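Local coordinates for multifunctional non-homologous end joining DNA repair protein LigD (Mycobacterium tuberculosis, PDB 2IRU) that probably repairs DNA double-strand breaks with Ku by non-homologous end joining, its N-terminal polymerase domain, the part modelled here, extending DNA ends in reactions that use manganese, at residues K19-A24 with S30-Y35; P94-D97 with G101-W104; V155-R160 with E262-A267; R201-L206 with V229-N234. All blocks are in the same frame, centred on the assembly; numbering follows the deposited sequence.

Contact 1: K19-A24 with S30-Y35; sequences KVLYPA and SDIFDY
Ile32 pushes its longer branch off helix 29-47 into the angle between Leu21 and Tyr22, and of the three residues it gives the most surface to the contact. Its CG1 lies anti to the carbonyl carbon (chi1 -59°), which carries CD1 out to the aromatic ring, where it comes 4.0 Å from CE2 of Tyr22. The approach is oblique, and the two side chains cross at about a right angle. Further back along the same branch, CG1 of Ile32 meets CD1 of Leu21 at 4.5 Å, a looser touch. No hydrogen bond passes between the two segments; the join is purely apolar and buried. Both Leu21 and Tyr22 point their CB toward the helix, although they are neighbours in sequence, because the chain turns a corner at Leu21. These residues form the first arm of a small antiparallel hairpin, 20-22 with 27-28, whose second arm runs straight into helix 29-47, so the contact folds the hairpin back on the helix that follows it in the primase-polymerase domain. The far end of the Tyr22 ring is tied down separately: its OH is hydrogen-bonded to the backbone O of Arg247, a residue that probably binds the substrate in the polymerase reaction. With one end of the ring fixed by that bond and CE2 resting against Ile32, the ring is held between the helix and the Arg247 backbone. Leu111 touches both Leu21 and Tyr22, and Leu246 and Thr27 pack on Ile32.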
loop_
_atom_site.group_PDB
_atom_site.type_symbol
_atom_site.label_atom_id
_atom_site.label_comp_id
_atom_site.label_asym_id
_atom_site.label_seq_id
_atom_site.Cartn_x
_atom_site.Cartn_y
_atom_site.Cartn_z
ATOM N N LYS A 19 -1.226 21.078 14.958
ATOM C CA LYS A 19 -0.880 21.455 13.564
ATOM C C LYS A 19 -1.872 20.849 12.540
ATOM O O LYS A 19 -2.101 19.665 12.531
ATOM C CB LYS A 19 0.574 21.092 13.221
ATOM C CG LYS A 19 1.045 21.755 11.903
ATOM C CD LYS A 19 2.433 21.257 11.340
ATOM C CE LYS A 19 3.596 21.814 12.079
ATOM N NZ LYS A 19 3.740 23.276 11.869
ATOM N N VAL A 20 -2.481 21.717 11.707
ATOM C CA VAL A 20 -3.341 21.186 10.646
ATOM C C VAL A 20 -2.504 20.680 9.481
ATOM O O VAL A 20 -1.686 21.443 8.898
ATOM C CB VAL A 20 -4.380 22.237 10.157
ATOM C CG1 VAL A 20 -5.085 21.725 8.939
ATOM C CG2 VAL A 20 -5.407 22.544 11.281
ATOM N N LEU A 21 -2.715 19.407 9.145
ATOM C CA LEU A 21 -2.016 18.820 7.988
ATOM C C LEU A 21 -2.882 18.724 6.714
ATOM O O LEU A 21 -2.343 18.574 5.614
ATOM C CB LEU A 21 -1.435 17.467 8.352
ATOM C CG LEU A 21 -0.413 17.424 9.508
ATOM C CD1 LEU A 21 0.062 15.996 9.695
ATOM C CD2 LEU A 21 0.777 18.270 9.217
ATOM N N TYR A 22 -4.203 18.821 6.880
ATOM C CA TYR A 22 -5.141 18.871 5.744
ATOM C C TYR A 22 -6.030 20.137 5.860
ATOM O O TYR A 22 -7.079 20.095 6.510
ATOM C CB TYR A 22 -6.051 17.632 5.795
ATOM C CG TYR A 22 -5.348 16.320 5.522
ATOM C CD1 TYR A 22 -5.364 15.763 4.242
ATOM C CD2 TYR A 22 -4.682 15.631 6.569
ATOM C CE1 TYR A 22 -4.739 14.517 3.973
ATOM C CE2 TYR A 22 -4.072 14.382 6.335
ATOM C CZ TYR A 22 -4.080 13.861 5.033
ATOM O OH TYR A 22 -3.471 12.649 4.824
ATOM N N PRO A 23 -5.611 21.260 5.244
ATOM C CA PRO A 23 -6.373 22.512 5.432
ATOM C C PRO A 23 -7.848 22.420 5.007
ATOM O O PRO A 23 -8.702 23.119 5.581
ATOM C CB PRO A 23 -5.637 23.541 4.551
ATOM C CG PRO A 23 -4.207 23.024 4.437
ATOM C CD PRO A 23 -4.366 21.456 4.467
ATOM N N ALA A 24 -8.154 21.570 4.022
ATOM C CA ALA A 24 -9.545 21.486 3.500
ATOM C C ALA A 24 -10.528 20.983 4.561
ATOM O O ALA A 24 -11.727 21.323 4.537
ATOM C CB ALA A 24 -9.597 20.575 2.305
ATOM N N SER A 30 -2.713 15.525 15.727
ATOM C CA SER A 30 -3.389 14.707 16.758
ATOM C C SER A 30 -4.358 13.686 16.127
ATOM O O SER A 30 -4.385 12.500 16.511
ATOM C CB SER A 30 -4.122 15.594 17.772
ATOM O OG SER A 30 -4.663 14.821 18.824
ATOM N N ASP A 31 -5.125 14.149 15.153
ATOM C CA ASP A 31 -6.038 13.250 14.424
ATOM C C ASP A 31 -5.272 12.075 13.817
ATOM O O ASP A 31 -5.721 10.915 13.868
ATOM C CB ASP A 31 -6.749 13.996 13.297
ATOM C CG ASP A 31 -7.802 14.984 13.811
ATOM O OD1 ASP A 31 -8.454 14.712 14.850
ATOM O OD2 ASP A 31 -7.998 16.002 13.125
ATOM N N ILE A 32 -4.158 12.401 13.179
ATOM C CA ILE A 32 -3.344 11.388 12.491
ATOM C C ILE A 32 -2.693 10.394 13.472
ATOM O O ILE A 32 -2.659 9.161 13.227
ATOM C CB ILE A 32 -2.355 12.117 11.532
ATOM C CG1 ILE A 32 -3.144 12.968 10.488
ATOM C CG2 ILE A 32 -1.362 11.194 10.898
ATOM C CD1 ILE A 32 -4.161 12.237 9.683
ATOM N N PHE A 33 -2.200 10.937 14.587
ATOM C CA PHE A 33 -1.617 10.130 15.669
ATOM C C PHE A 33 -2.645 9.106 16.159
ATOM O O PHE A 33 -2.374 7.898 16.287
ATOM C CB PHE A 33 -1.172 11.082 16.794
ATOM C CG PHE A 33 -0.187 10.484 17.801
ATOM C CD1 PHE A 33 1.158 10.269 17.469
ATOM C CD2 PHE A 33 -0.595 10.274 19.119
ATOM C CE1 PHE A 33 2.065 9.804 18.456
ATOM C CE2 PHE A 33 0.314 9.809 20.089
ATOM C CZ PHE A 33 1.633 9.583 19.737
ATOM N N ASP A 34 -3.869 9.580 16.391
ATOM C CA ASP A 34 -4.902 8.687 16.897
ATOM C C ASP A 34 -5.299 7.708 15.797
ATOM O O ASP A 34 -5.581 6.565 16.070
ATOM C CB ASP A 34 -6.111 9.491 17.399
ATOM C CG ASP A 34 -5.897 10.056 18.826
ATOM O OD1 ASP A 34 -4.892 9.701 19.497
ATOM O OD2 ASP A 34 -6.764 10.835 19.284
ATOM N N TYR A 35 -5.316 8.161 14.558
ATOM C CA TYR A 35 -5.676 7.243 13.476
ATOM C C TYR A 35 -4.712 6.073 13.361
ATOM O O TYR A 35 -5.136 4.895 13.310
ATOM C CB TYR A 35 -5.785 7.975 12.146
ATOM C CG TYR A 35 -5.936 6.993 11.015
ATOM C CD1 TYR A 35 -7.184 6.383 10.733
ATOM C CD2 TYR A 35 -4.838 6.667 10.206
ATOM C CE1 TYR A 35 -7.317 5.461 9.642
ATOM C CE2 TYR A 35 -4.945 5.726 9.137
ATOM C CZ TYR A 35 -6.186 5.134 8.863
ATOM O OH TYR A 35 -6.338 4.184 7.863
#

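Contact 2: P94-D97 with G101-W104; sequences PIID and GLAW
Ile96 does most of the work here, reaching from the loop that follows strand 91-95 to Gly101, Leu102 and Trp104 on helix 99-107. The motif is a tight strand-to-helix connection: the outgoing arm of the antiparallel hairpin 80-84/91-95 passes through a short loop into the helix, which turns back against it. The CA atoms of Ile96 and Gly101 are only 5.4 Å apart, an approach eased by the absence of a side chain on the glycine. The aliphatic contacts gather on one branch of the isoleucine. CG2, anti to the backbone N (chi1 of the CG1 branch -58°), sits 3.8 Å from CG of Leu102 and also meets CD2 of that leucine. The same methyl comes 4.0 Å from the backbone C of Gly101, so it rests on the helix main chain as well as on a side chain. Leu102 also packs on Ala40 and Leu44 of helix 29-47, and Ile96 on Ile47 there. No hydrogen bond spans the two segments; Gly101 N is bonded to Ser98 OG and Asp97 OD2 to Ser80 OG. The aromatic contacts belong to Trp104, whose indole extends past the connection to Leu71, Pro76 and Leu79. CG of Pro94 approaches CZ3 of Trp104 obliquely at 4.4 Å. The CD1 methyl of Ile96 instead comes in at the edge of the indole, near its plane, 4.0 Å from CE3 and 4.1 Å from CZ3 of Trp104.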
loop_
_atom_site.group_PDB
_atom_site.type_symbol
_atom_site.label_atom_id
_atom_site.label_comp_id
_atom_site.label_asym_id
_atom_site.label_seq_id
_atom_site.Cartn_x
_atom_site.Cartn_y
_atom_site.Cartn_z
ATOM N N PRO A 94 13.608 1.598 7.475
ATOM C CA PRO A 94 12.945 1.156 8.708
ATOM C C PRO A 94 11.988 0.028 8.320
ATOM O O PRO A 94 11.548 -0.036 7.180
ATOM C CB PRO A 94 12.115 2.375 9.142
ATOM C CG PRO A 94 11.878 3.176 7.851
ATOM C CD PRO A 94 13.003 2.814 6.890
ATOM N N ILE A 95 11.725 -0.869 9.241
ATOM C CA ILE A 95 10.639 -1.857 9.096
ATOM C C ILE A 95 9.686 -1.481 10.240
ATOM O O ILE A 95 10.081 -1.466 11.387
ATOM C CB ILE A 95 11.166 -3.296 9.282
ATOM C CG1 ILE A 95 12.185 -3.664 8.185
ATOM C CG2 ILE A 95 9.965 -4.311 9.384
ATOM C CD1 ILE A 95 13.009 -4.860 8.557
ATOM N N ILE A 96 8.441 -1.180 9.907
ATOM C CA ILE A 96 7.470 -0.774 10.925
ATOM C C ILE A 96 6.744 -2.028 11.353
ATOM O O ILE A 96 6.119 -2.689 10.522
ATOM C CB ILE A 96 6.498 0.274 10.340
ATOM C CG1 ILE A 96 7.302 1.500 9.826
ATOM C CG2 ILE A 96 5.426 0.626 11.347
ATOM C CD1 ILE A 96 8.118 2.264 10.875
ATOM N N ASP A 97 6.887 -2.374 12.637
ATOM C CA ASP A 97 6.430 -3.680 13.134
ATOM C C ASP A 97 5.867 -3.593 14.547
ATOM O O ASP A 97 5.680 -4.621 15.209
ATOM C CB ASP A 97 7.557 -4.741 13.031
ATOM C CG ASP A 97 8.840 -4.325 13.755
ATOM O OD1 ASP A 97 8.832 -3.332 14.540
ATOM O OD2 ASP A 97 9.888 -5.021 13.546
ATOM N N GLY A 101 6.001 2.264 16.301
ATOM C CA GLY A 101 6.570 2.599 15.016
ATOM C C GLY A 101 5.602 3.451 14.203
ATOM O O GLY A 101 5.980 4.412 13.541
ATOM N N LEU A 102 4.319 3.068 14.228
ATOM C CA LEU A 102 3.312 3.869 13.519
ATOM C C LEU A 102 3.099 5.232 14.201
ATOM O O LEU A 102 2.804 6.212 13.524
ATOM C CB LEU A 102 1.995 3.111 13.392
ATOM C CG LEU A 102 2.026 2.007 12.344
ATOM C CD1 LEU A 102 0.861 1.056 12.483
ATOM C CD2 LEU A 102 2.098 2.564 10.918
ATOM N N ALA A 103 3.229 5.274 15.524
ATOM C CA ALA A 103 3.259 6.578 16.217
ATOM C C ALA A 103 4.401 7.478 15.675
ATOM O O ALA A 103 4.231 8.696 15.500
ATOM C CB ALA A 103 3.343 6.391 17.711
ATOM N N TRP A 104 5.574 6.876 15.427
ATOM C CA TRP A 104 6.719 7.605 14.826
ATOM C C TRP A 104 6.346 8.068 13.405
ATOM O O TRP A 104 6.564 9.221 13.038
ATOM C CB TRP A 104 7.962 6.684 14.783
ATOM C CG TRP A 104 9.112 7.313 14.101
ATOM C CD1 TRP A 104 9.860 8.386 14.544
ATOM C CD2 TRP A 104 9.588 7.004 12.787
ATOM N NE1 TRP A 104 10.817 8.706 13.605
ATOM C CE2 TRP A 104 10.682 7.867 12.525
ATOM C CE3 TRP A 104 9.237 6.031 11.826
ATOM C CZ2 TRP A 104 11.404 7.811 11.314
ATOM C CZ3 TRP A 104 9.933 5.962 10.641
ATOM C CH2 TRP A 104 11.032 6.840 10.392
#

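Contact 3: V155-R160 with E262-A267; sequences VARAVR and ELDDPA
Ala156, which faces Leu263 across the contact, takes the backbone N-H of Arg160 on its carbonyl O at 2.9 Å, an ordinary helical bond that keeps this turn of helix 149-164 regular. From that turn the CB of Ala156 points at the other segment and meets CD1 of Leu263 at 4.1 Å. The leucine CG lies anti to its carbonyl carbon (chi1 -69°), which sends the branch out toward the helix. Leu180 touches both residues, so the pair sits on strand 180-186, within the mixed sheet of the primase-polymerase domain. Leu180 probably belongs to the substrate site, and the contact thus backs onto the strand that carries it. Toward solvent the chemistry changes. NH1 of Arg157 and OD1 of Asp264 are opposite charges 4.3 Å apart, too far for a salt bridge, and the position of OD1 is itself uncertain. Arg157 also lays its CG 3.7 Å above one face of the Arg160 guanidinium, toward its rim, and Arg160 has a cation-pi partner in Trp260, the first residue of helix 260-263. After that helix the chain is shaped by an Asx turn: Ala267 N bonds to OD1 of Asp265 at 2.9 Å, meeting the carboxylate on its anti side and 33° out of its plane. Glu262, further back, is salt-bridged to Arg279.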
loop_
_atom_site.group_PDB
_atom_site.type_symbol
_atom_site.label_atom_id
_atom_site.label_comp_id
_atom_site.label_asym_id
_atom_site.label_seq_id
_atom_site.Cartn_x
_atom_site.Cartn_y
_atom_site.Cartn_z
ATOM N N VAL A 155 -13.647 -5.082 -14.456
ATOM C CA VAL A 155 -12.247 -5.430 -14.712
ATOM C C VAL A 155 -11.634 -6.069 -13.448
ATOM O O VAL A 155 -10.966 -7.095 -13.545
ATOM C CB VAL A 155 -11.409 -4.237 -15.257
ATOM C CG1 VAL A 155 -9.909 -4.601 -15.366
ATOM C CG2 VAL A 155 -11.966 -3.786 -16.640
ATOM N N ALA A 156 -11.886 -5.498 -12.269
ATOM C CA ALA A 156 -11.385 -6.137 -11.031
ATOM C C ALA A 156 -11.868 -7.578 -10.844
ATOM O O ALA A 156 -11.062 -8.472 -10.497
ATOM C CB ALA A 156 -11.702 -5.282 -9.794
ATOM N N ARG A 157 -13.167 -7.788 -11.076
ATOM C CA ARG A 157 -13.774 -9.115 -10.931
ATOM C C ARG A 157 -13.162 -10.079 -11.943
ATOM O O ARG A 157 -12.989 -11.267 -11.663
ATOM C CB ARG A 157 -15.306 -9.048 -11.026
ATOM C CG ARG A 157 -15.988 -8.389 -9.812
ATOM C CD ARG A 157 -17.514 -8.517 -9.872
ATOM N NE ARG A 157 -18.045 -8.027 -11.138
ATOM C CZ ARG A 157 -18.489 -6.790 -11.351
ATOM N NH1 ARG A 157 -18.480 -5.891 -10.372
ATOM N NH2 ARG A 157 -18.966 -6.468 -12.558
ATOM N N ALA A 158 -12.820 -9.557 -13.123
ATOM C CA ALA A 158 -12.149 -10.360 -14.146
ATOM C C ALA A 158 -10.733 -10.780 -13.758
ATOM O O ALA A 158 -10.318 -11.928 -14.017
ATOM C CB ALA A 158 -12.175 -9.632 -15.484
ATOM N N VAL A 159 -9.983 -9.865 -13.137
ATOM C CA VAL A 159 -8.684 -10.215 -12.594
ATOM C C VAL A 159 -8.860 -11.299 -11.527
ATOM O O VAL A 159 -8.173 -12.328 -11.554
ATOM C CB VAL A 159 -7.962 -8.980 -11.976
ATOM C CG1 VAL A 159 -6.631 -9.415 -11.370
ATOM C CG2 VAL A 159 -7.782 -7.894 -13.035
ATOM N N ARG A 160 -9.796 -11.051 -10.603
ATOM C CA ARG A 160 -10.127 -11.999 -9.544
ATOM C C ARG A 160 -10.432 -13.387 -10.128
ATOM O O ARG A 160 -9.997 -14.394 -9.583
ATOM C CB ARG A 160 -11.339 -11.533 -8.736
ATOM C CG ARG A 160 -11.702 -12.478 -7.600
ATOM C CD ARG A 160 -13.134 -12.300 -7.138
ATOM N NE ARG A 160 -14.086 -12.461 -8.244
ATOM C CZ ARG A 160 -15.355 -12.074 -8.197
ATOM N NH1 ARG A 160 -15.850 -11.532 -7.093
ATOM N NH2 ARG A 160 -16.137 -12.232 -9.255
ATOM N N GLU A 262 -18.988 -4.385 -2.120
ATOM C CA GLU A 262 -18.816 -2.943 -2.104
ATOM C C GLU A 262 -18.455 -2.377 -3.480
ATOM O O GLU A 262 -18.876 -1.282 -3.831
ATOM C CB GLU A 262 -17.788 -2.541 -1.029
ATOM C CG GLU A 262 -18.466 -2.418 0.349
ATOM C CD GLU A 262 -17.513 -2.376 1.516
ATOM O OE1 GLU A 262 -16.274 -2.419 1.298
ATOM O OE2 GLU A 262 -18.018 -2.320 2.676
ATOM N N LEU A 263 -17.660 -3.119 -4.254
ATOM C CA LEU A 263 -17.262 -2.656 -5.583
ATOM C C LEU A 263 -18.422 -2.573 -6.559
ATOM O O LEU A 263 -18.331 -1.841 -7.544
ATOM C CB LEU A 263 -16.156 -3.533 -6.175
ATOM C CG LEU A 263 -14.783 -3.465 -5.533
ATOM C CD1 LEU A 263 -13.717 -3.994 -6.498
ATOM C CD2 LEU A 263 -14.427 -2.053 -5.057
ATOM N N ASP A 264 -19.507 -3.302 -6.274
ATOM C CA ASP A 264 -20.717 -3.317 -7.114
ATOM C C ASP A 264 -21.576 -2.059 -6.968
ATOM O O ASP A 264 -22.598 -1.920 -7.652
ATOM C CB ASP A 264 -21.607 -4.533 -6.797
ATOM C CG ASP A 264 -20.827 -5.824 -6.660
ATOM O OD1 ASP A 264 -19.670 -5.783 -6.193
ATOM O OD2 ASP A 264 -21.383 -6.890 -6.979
ATOM N N ASP A 265 -21.183 -1.172 -6.056
ATOM C CA ASP A 265 -21.901 0.065 -5.841
ATOM C C ASP A 265 -21.495 1.127 -6.868
ATOM O O ASP A 265 -20.339 1.546 -6.906
ATOM C CB ASP A 265 -21.697 0.573 -4.415
ATOM C CG ASP A 265 -22.798 1.534 -3.973
ATOM O OD1 ASP A 265 -23.280 2.327 -4.810
ATOM O OD2 ASP A 265 -23.154 1.507 -2.773
ATOM N N PRO A 266 -22.455 1.572 -7.707
ATOM C CA PRO A 266 -22.145 2.601 -8.710
ATOM C C PRO A 266 -21.682 3.916 -8.069
ATOM O O PRO A 266 -20.999 4.714 -8.717
ATOM C CB PRO A 266 -23.477 2.793 -9.448
ATOM C CG PRO A 266 -24.517 2.269 -8.524
ATOM C CD PRO A 266 -23.870 1.161 -7.759
ATOM N N ALA A 267 -22.044 4.111 -6.802
ATOM C CA ALA A 267 -21.617 5.268 -6.019
ATOM C C ALA A 267 -20.331 4.989 -5.250
ATOM O O ALA A 267 -20.026 5.718 -4.304
ATOM C CB ALA A 267 -22.705 5.679 -5.038
#

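Contact 4: R201-L206 with V229-N234; sequences RVAQRL and VDWSQN
Trp231 lies against Ala203 of helix 192-209, and its side chain is easily followed outward. CB points toward the helix, and CG stands between the backbone N and the carbonyl carbon (chi1 44°), which swings the indole along the helix. CD1 then meets the CB of Ala203 at 3.6 Å, obliquely to the ring. Next along, NE1 is hydrogen-bonded to Ser216 O, fixing the ring's rotation. One face has CB of Ser232 4.1 Å above it, toward the rim, and the side chain also touches Thr196 and Lys200. The Ala203 methyl is shared: it lies 3.7 Å from Val229 O and packs on Val229 CG1, while Leu206 CD2 reaches Val229 CG2 at 4.3 Å. Between Val229 and Trp231, Asp230, by similarity a manganese ligand, points away from the helix. Its OD1 takes both Ser232 OG, at 2.6 Å through the syn lone pair, and Ser232 N, from above the carboxylate plane, in an Asx turn. The helix thus packs behind strand 227-230, which lies between strands 129-143 and 214-215, with helix 149-164 alongside at Leu206.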
loop_
_atom_site.group_PDB
_atom_site.type_symbol
_atom_site.label_atom_id
_atom_site.label_comp_id
_atom_site.label_asym_id
_atom_site.label_seq_id
_atom_site.Cartn_x
_atom_site.Cartn_y
_atom_site.Cartn_z
ATOM N N ARG A 201 1.542 -11.870 -17.127
ATOM C CA ARG A 201 0.766 -12.896 -17.851
ATOM C C ARG A 201 -0.747 -12.729 -17.621
ATOM O O ARG A 201 -1.540 -12.806 -18.584
ATOM C CB ARG A 201 1.220 -14.331 -17.488
ATOM C CG ARG A 201 0.615 -15.412 -18.391
ATOM C CD ARG A 201 1.239 -16.821 -18.266
ATOM N NE ARG A 201 2.701 -16.827 -18.152
ATOM C CZ ARG A 201 3.359 -17.142 -17.039
ATOM N NH1 ARG A 201 2.691 -17.485 -15.937
ATOM N NH2 ARG A 201 4.690 -17.125 -17.028
ATOM N N VAL A 202 -1.122 -12.503 -16.359
ATOM C CA VAL A 202 -2.527 -12.261 -15.984
ATOM C C VAL A 202 -3.091 -11.023 -16.724
ATOM O O VAL A 202 -4.167 -11.090 -17.362
ATOM C CB VAL A 202 -2.684 -12.129 -14.431
ATOM C CG1 VAL A 202 -4.093 -11.676 -14.057
ATOM C CG2 VAL A 202 -2.383 -13.464 -13.786
ATOM N N ALA A 203 -2.358 -9.912 -16.642
ATOM C CA ALA A 203 -2.753 -8.647 -17.306
ATOM C C ALA A 203 -2.901 -8.794 -18.820
ATOM O O ALA A 203 -3.903 -8.362 -19.409
ATOM C CB ALA A 203 -1.739 -7.569 -17.006
ATOM N N GLN A 204 -1.905 -9.409 -19.458
ATOM C CA GLN A 204 -1.971 -9.629 -20.909
ATOM C C GLN A 204 -3.109 -10.566 -21.290
ATOM O O GLN A 204 -3.762 -10.364 -22.318
ATOM C CB GLN A 204 -0.630 -10.137 -21.447
ATOM C CG GLN A 204 0.431 -9.058 -21.338
ATOM C CD GLN A 204 1.802 -9.508 -21.811
ATOM O OE1 GLN A 204 2.113 -10.701 -21.823
ATOM N NE2 GLN A 204 2.633 -8.544 -22.192
ATOM N N ARG A 205 -3.381 -11.558 -20.448
ATOM C CA ARG A 205 -4.508 -12.468 -20.696
ATOM C C ARG A 205 -5.837 -11.734 -20.623
ATOM O O ARG A 205 -6.740 -11.963 -21.463
ATOM C CB ARG A 205 -4.485 -13.658 -19.731
ATOM C CG ARG A 205 -5.582 -14.720 -19.886
ATOM C CD ARG A 205 -5.495 -15.748 -18.715
ATOM N NE ARG A 205 -4.142 -16.293 -18.499
ATOM C CZ ARG A 205 -3.641 -16.665 -17.312
ATOM N NH1 ARG A 205 -4.354 -16.551 -16.191
ATOM N NH2 ARG A 205 -2.404 -17.143 -17.234
ATOM N N LEU A 206 -5.948 -10.841 -19.644
ATOM C CA LEU A 206 -7.152 -10.028 -19.507
ATOM C C LEU A 206 -7.310 -9.086 -20.695
ATOM O O LEU A 206 -8.410 -8.942 -21.239
ATOM C CB LEU A 206 -7.188 -9.264 -18.181
ATOM C CG LEU A 206 -8.542 -8.606 -17.877
ATOM C CD1 LEU A 206 -9.737 -9.586 -17.978
ATOM C CD2 LEU A 206 -8.484 -7.975 -16.495
ATOM N N VAL A 229 -4.263 -2.233 -16.337
ATOM C CA VAL A 229 -3.992 -3.255 -15.331
ATOM C C VAL A 229 -2.481 -3.327 -15.152
ATOM O O VAL A 229 -1.795 -4.041 -15.875
ATOM C CB VAL A 229 -4.574 -4.619 -15.728
ATOM C CG1 VAL A 229 -4.292 -5.669 -14.684
ATOM C CG2 VAL A 229 -6.065 -4.486 -15.903
ATOM N N ASP A 230 -2.000 -2.552 -14.197
ATOM C CA ASP A 230 -0.571 -2.384 -14.007
ATOM C C ASP A 230 -0.030 -3.516 -13.119
ATOM O O ASP A 230 -0.374 -3.625 -11.916
ATOM C CB ASP A 230 -0.288 -0.999 -13.376
ATOM C CG ASP A 230 1.213 -0.649 -13.336
ATOM O OD1 ASP A 230 2.040 -1.424 -13.831
ATOM O OD2 ASP A 230 1.567 0.411 -12.775
ATOM N N TRP A 231 0.809 -4.344 -13.753
ATOM C CA TRP A 231 1.483 -5.488 -13.139
ATOM C C TRP A 231 2.890 -5.118 -12.676
ATOM O O TRP A 231 3.562 -5.955 -12.037
ATOM C CB TRP A 231 1.613 -6.616 -14.182
ATOM C CG TRP A 231 2.062 -6.074 -15.521
ATOM C CD1 TRP A 231 1.256 -5.691 -16.573
ATOM C CD2 TRP A 231 3.413 -5.829 -15.945
ATOM N NE1 TRP A 231 2.035 -5.236 -17.621
ATOM C CE2 TRP A 231 3.356 -5.295 -17.251
ATOM C CE3 TRP A 231 4.669 -5.997 -15.341
ATOM C CZ2 TRP A 231 4.507 -4.954 -17.970
ATOM C CZ3 TRP A 231 5.817 -5.640 -16.057
ATOM C CH2 TRP A 231 5.727 -5.117 -17.347
ATOM N N SER A 232 3.333 -3.891 -12.987
ATOM C CA SER A 232 4.758 -3.507 -12.858
ATOM C C SER A 232 5.218 -3.301 -11.406
ATOM O O SER A 232 6.437 -3.288 -11.105
ATOM C CB SER A 232 5.072 -2.237 -13.668
ATOM O OG SER A 232 4.463 -1.104 -13.092
ATOM N N GLN A 233 4.260 -3.070 -10.510
ATOM C CA GLN A 233 4.593 -2.868 -9.079
ATOM C C GLN A 233 5.050 -4.130 -8.320
ATOM O O GLN A 233 5.457 -4.072 -7.142
ATOM C CB GLN A 233 3.481 -2.114 -8.356
ATOM C CG GLN A 233 3.305 -0.760 -8.993
ATOM C CD GLN A 233 2.104 -0.037 -8.521
ATOM O OE1 GLN A 233 1.841 0.045 -7.317
ATOM N NE2 GLN A 233 1.349 0.517 -9.473
ATOM N N ASN A 234 5.025 -5.263 -9.009
ATOM C CA ASN A 234 5.596 -6.494 -8.469
ATOM C C ASN A 234 7.116 -6.519 -8.595
ATOM O O ASN A 234 7.762 -7.402 -8.026
ATOM C CB ASN A 234 4.924 -7.721 -9.096
ATOM C CG ASN A 234 3.436 -7.788 -8.744
ATOM O OD1 ASN A 234 3.086 -8.071 -7.612
ATOM N ND2 ASN A 234 2.560 -7.484 -9.718
#

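Overall arrangement
The contacts fall into two touching pairs; contact 2 lies across the chain's centre from both 3 and 4, and contact 1 across from 4. Contacts 1 and 2 both rest on helix 29-47 and touch through Phe33 CE1 and Ala103 CB, 3.7 Å apart; each joins segments only a few residues apart and is apolar and buried. Contacts 3 and 4 join segments further apart in sequence around the mixed sheet and meet where Val155, Ala158 and Val159 pack on Leu206, so helices 149-164 and 192-209 pack against each other. Contact 3 is the one that grades into solvent, with charges at its edge, whereas contact 4 is apolar toward its helix and polar around Asp230. Contacts 1 and 4 are furthest apart, their centres about 36 Å from each other.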